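Local coordinates for protein histone deacetylase complex subunit SAP18 (Mus musculus, PDB 4A6Q) that enhances Sin3-HDAC1-mediated transcriptional repression and serves as an auxiliary component of the splicing-dependent exon junction complex on mRNAs, at residues A[31-36]-A[53-58]. Numbering follows the deposited sequence.
With IPA (isopropyl alcohol), chain B.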
loop_
_atom_site.group_PDB
_atom_site.type_symbol
_atom_site.label_atom_id
_atom_site.label_comp_id
_atom_site.label_asym_id
_atom_site.label_seq_id
_atom_site.Cartn_x
_atom_site.Cartn_y
_atom_site.Cartn_z
ATOM N N ARG A 31 1.696 -3.488 8.649
ATOM C CA ARG A 31 1.470 -2.356 9.565
ATOM C C ARG A 31 0.906 -1.193 8.752
ATOM O O ARG A 31 1.546 -0.720 7.798
ATOM C CB ARG A 31 2.790 -1.962 10.233
ATOM C CG ARG A 31 3.410 -3.137 11.062
ATOM C CD ARG A 31 4.757 -2.754 11.670
ATOM N NE ARG A 31 4.601 -1.752 12.717
ATOM C CZ ARG A 31 5.604 -1.200 13.391
ATOM N NH1 ARG A 31 6.867 -1.541 13.128
ATOM N NH2 ARG A 31 5.345 -0.283 14.315
ATOM N N VAL A 32 -0.312 -0.786 9.094
ATOM C CA VAL A 32 -1.041 0.233 8.331
ATOM C C VAL A 32 -1.225 1.460 9.200
ATOM O O VAL A 32 -1.677 1.361 10.338
ATOM C CB VAL A 32 -2.429 -0.308 7.965
ATOM C CG1 VAL A 32 -3.220 0.730 7.173
ATOM C CG2 VAL A 32 -2.284 -1.589 7.141
ATOM N N PHE A 33 -0.823 2.611 8.677
ATOM C CA PHE A 33 -1.001 3.861 9.366
ATOM C C PHE A 33 -2.034 4.628 8.584
ATOM O O PHE A 33 -2.128 4.454 7.371
ATOM C CB PHE A 33 0.339 4.599 9.419
ATOM C CG PHE A 33 1.399 3.821 10.173
ATOM C CD1 PHE A 33 2.198 2.897 9.523
ATOM C CD2 PHE A 33 1.553 3.986 11.547
ATOM C CE1 PHE A 33 3.142 2.164 10.211
ATOM C CE2 PHE A 33 2.510 3.269 12.244
ATOM C CZ PHE A 33 3.285 2.329 11.578
ATOM N N THR A 34 -2.815 5.426 9.286
ATOM C CA THR A 34 -3.914 6.143 8.625
ATOM C C THR A 34 -3.927 7.606 9.048
ATOM O O THR A 34 -3.463 7.963 10.132
ATOM C CB THR A 34 -5.329 5.509 8.907
ATOM O OG1 THR A 34 -5.586 5.475 10.321
ATOM C CG2 THR A 34 -5.421 4.069 8.370
ATOM N N THR A 35 -4.456 8.454 8.169
ATOM C CA THR A 35 -4.685 9.852 8.526
ATOM C C THR A 35 -6.101 10.264 8.188
ATOM O O THR A 35 -6.772 9.619 7.376
ATOM C CB THR A 35 -3.746 10.835 7.776
ATOM O OG1 THR A 35 -4.135 10.901 6.386
ATOM C CG2 THR A 35 -2.306 10.406 7.876
ATOM N N ASN A 36 -6.537 11.362 8.819
ATOM C CA ASN A 36 -7.804 12.013 8.424
ATOM C C ASN A 36 -7.680 13.517 8.215
ATOM O O ASN A 36 -8.674 14.235 8.268
ATOM C CB ASN A 36 -8.941 11.659 9.391
ATOM C CG ASN A 36 -8.695 12.146 10.819
ATOM O OD1 ASN A 36 -7.695 12.794 11.125
ATOM N ND2 ASN A 36 -9.632 11.828 11.704
ATOM N N SER A 53 1.908 7.046 16.484
ATOM C CA SER A 53 1.483 6.358 17.700
ATOM C C SER A 53 0.126 5.666 17.556
ATOM O O SER A 53 -0.378 5.096 18.522
ATOM C CB SER A 53 1.442 7.349 18.865
ATOM O OG SER A 53 2.749 7.833 19.199
ATOM N N SER A 54 -0.477 5.714 16.371
ATOM C CA SER A 54 -1.655 4.911 16.061
ATOM C C SER A 54 -1.366 4.065 14.829
ATOM O O SER A 54 -0.775 4.558 13.878
ATOM C CB SER A 54 -2.883 5.772 15.768
ATOM O OG SER A 54 -3.186 6.618 16.870
ATOM N N GLU A 55 -1.773 2.795 14.868
ATOM C CA GLU A 55 -1.591 1.897 13.728
ATOM C C GLU A 55 -2.550 0.723 13.780
ATOM O O GLU A 55 -3.070 0.382 14.832
ATOM C CB GLU A 55 -0.142 1.429 13.630
ATOM C CG GLU A 55 0.210 0.238 14.461
ATOM C CD GLU A 55 1.668 -0.160 14.293
ATOM O OE1 GLU A 55 2.527 0.513 14.894
ATOM O OE2 GLU A 55 1.952 -1.136 13.542
ATOM N N LEU A 56 -2.794 0.115 12.612
ATOM C CA LEU A 56 -3.638 -1.068 12.500
ATOM C C LEU A 56 -2.753 -2.183 11.966
ATOM O O LEU A 56 -2.073 -1.997 10.977
ATOM C CB LEU A 56 -4.764 -0.789 11.498
ATOM C CG LEU A 56 -5.623 -1.941 11.009
ATOM C CD1 LEU A 56 -6.250 -2.581 12.204
ATOM C CD2 LEU A 56 -6.694 -1.450 10.021
ATOM N N GLN A 57 -2.769 -3.347 12.597
ATOM C CA GLN A 57 -1.982 -4.467 12.089
ATOM C C GLN A 57 -2.866 -5.531 11.491
ATOM O O GLN A 57 -3.928 -5.825 12.035
ATOM C CB GLN A 57 -1.084 -5.063 13.201
ATOM C CG GLN A 57 -0.014 -4.073 13.566
ATOM C CD GLN A 57 0.990 -4.598 14.566
ATOM O OE1 GLN A 57 0.943 -5.771 14.971
ATOM N NE2 GLN A 57 1.935 -3.744 14.943
ATOM N N ILE A 58 -2.437 -6.094 10.349
ATOM C CA ILE A 58 -3.275 -7.021 9.582
ATOM C C ILE A 58 -2.418 -8.203 9.135
ATOM O O ILE A 58 -1.270 -8.019 8.789
ATOM C CB ILE A 58 -3.826 -6.311 8.314
ATOM C CG1 ILE A 58 -4.847 -5.241 8.732
ATOM C CG2 ILE A 58 -4.433 -7.288 7.306
ATOM C CD1 ILE A 58 -5.327 -4.379 7.549
HETATM C C1 IPA B . -8.748 7.125 10.573
HETATM C C2 IPA B . -7.937 8.068 11.454
HETATM C C3 IPA B . -8.070 7.617 12.905
HETATM O O2 IPA B . -6.567 8.031 11.088
HETATM O O HOH W 1 -1.915 6.117 11.972
#
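V32 and L56 form an antiparallel hydrogen-bonded pair, and both of their backbone N-H and C=O groups are used. V32 N donates to L56 O at 2.8 Å. L56 N returns the bond to V32 O, also at 2.8 Å. Farther along, the strands separate and a water continues the ladder. It accepts from T34 N at 2.9 Å and donates to S54 O.

On the sheet face that carries R31 and Q57, R31 grips the E55 carboxylate side-on with two nitrogens. R31 NE donates to E55 OE2 at 2.8 Å. R31 NH2 donates to E55 OE1 at 3.0 Å, in an almost straight bond (179°). Both oxygens use their syn lone pairs, and the two flat groups are nearly coplanar. The R31 chain bends at chi3 (69°), which brings NE and NH2 to face the carboxylate. E55 OE2 also accepts from Q57 NE2 at 3.0 Å, a donor lying well above the carboxylate plane. With an alanine at R31, the E55 carboxylate would probably lose its charged mate and be freer to turn, held by Q57 alone among these two segments.

The F33 ring lies beside E55, with F33 CE2 3.5 Å from E55 CB. On the other face, V32 CG2 touches I58 CD1; L56 and I58 also pack on helix 66-76. T34 OG1 shares a hydrogen bond with isopropyl alcohol O2, probably a crystallisation solvent molecule.

Strand 28-35 is also hydrogen-bonded to strand 132-138, so this contact adds 56-60 as an edge strand. The antiparallel pair of first strands, with a helix packed on one face, is typical of the ubiquitin-like beta-grasp fold.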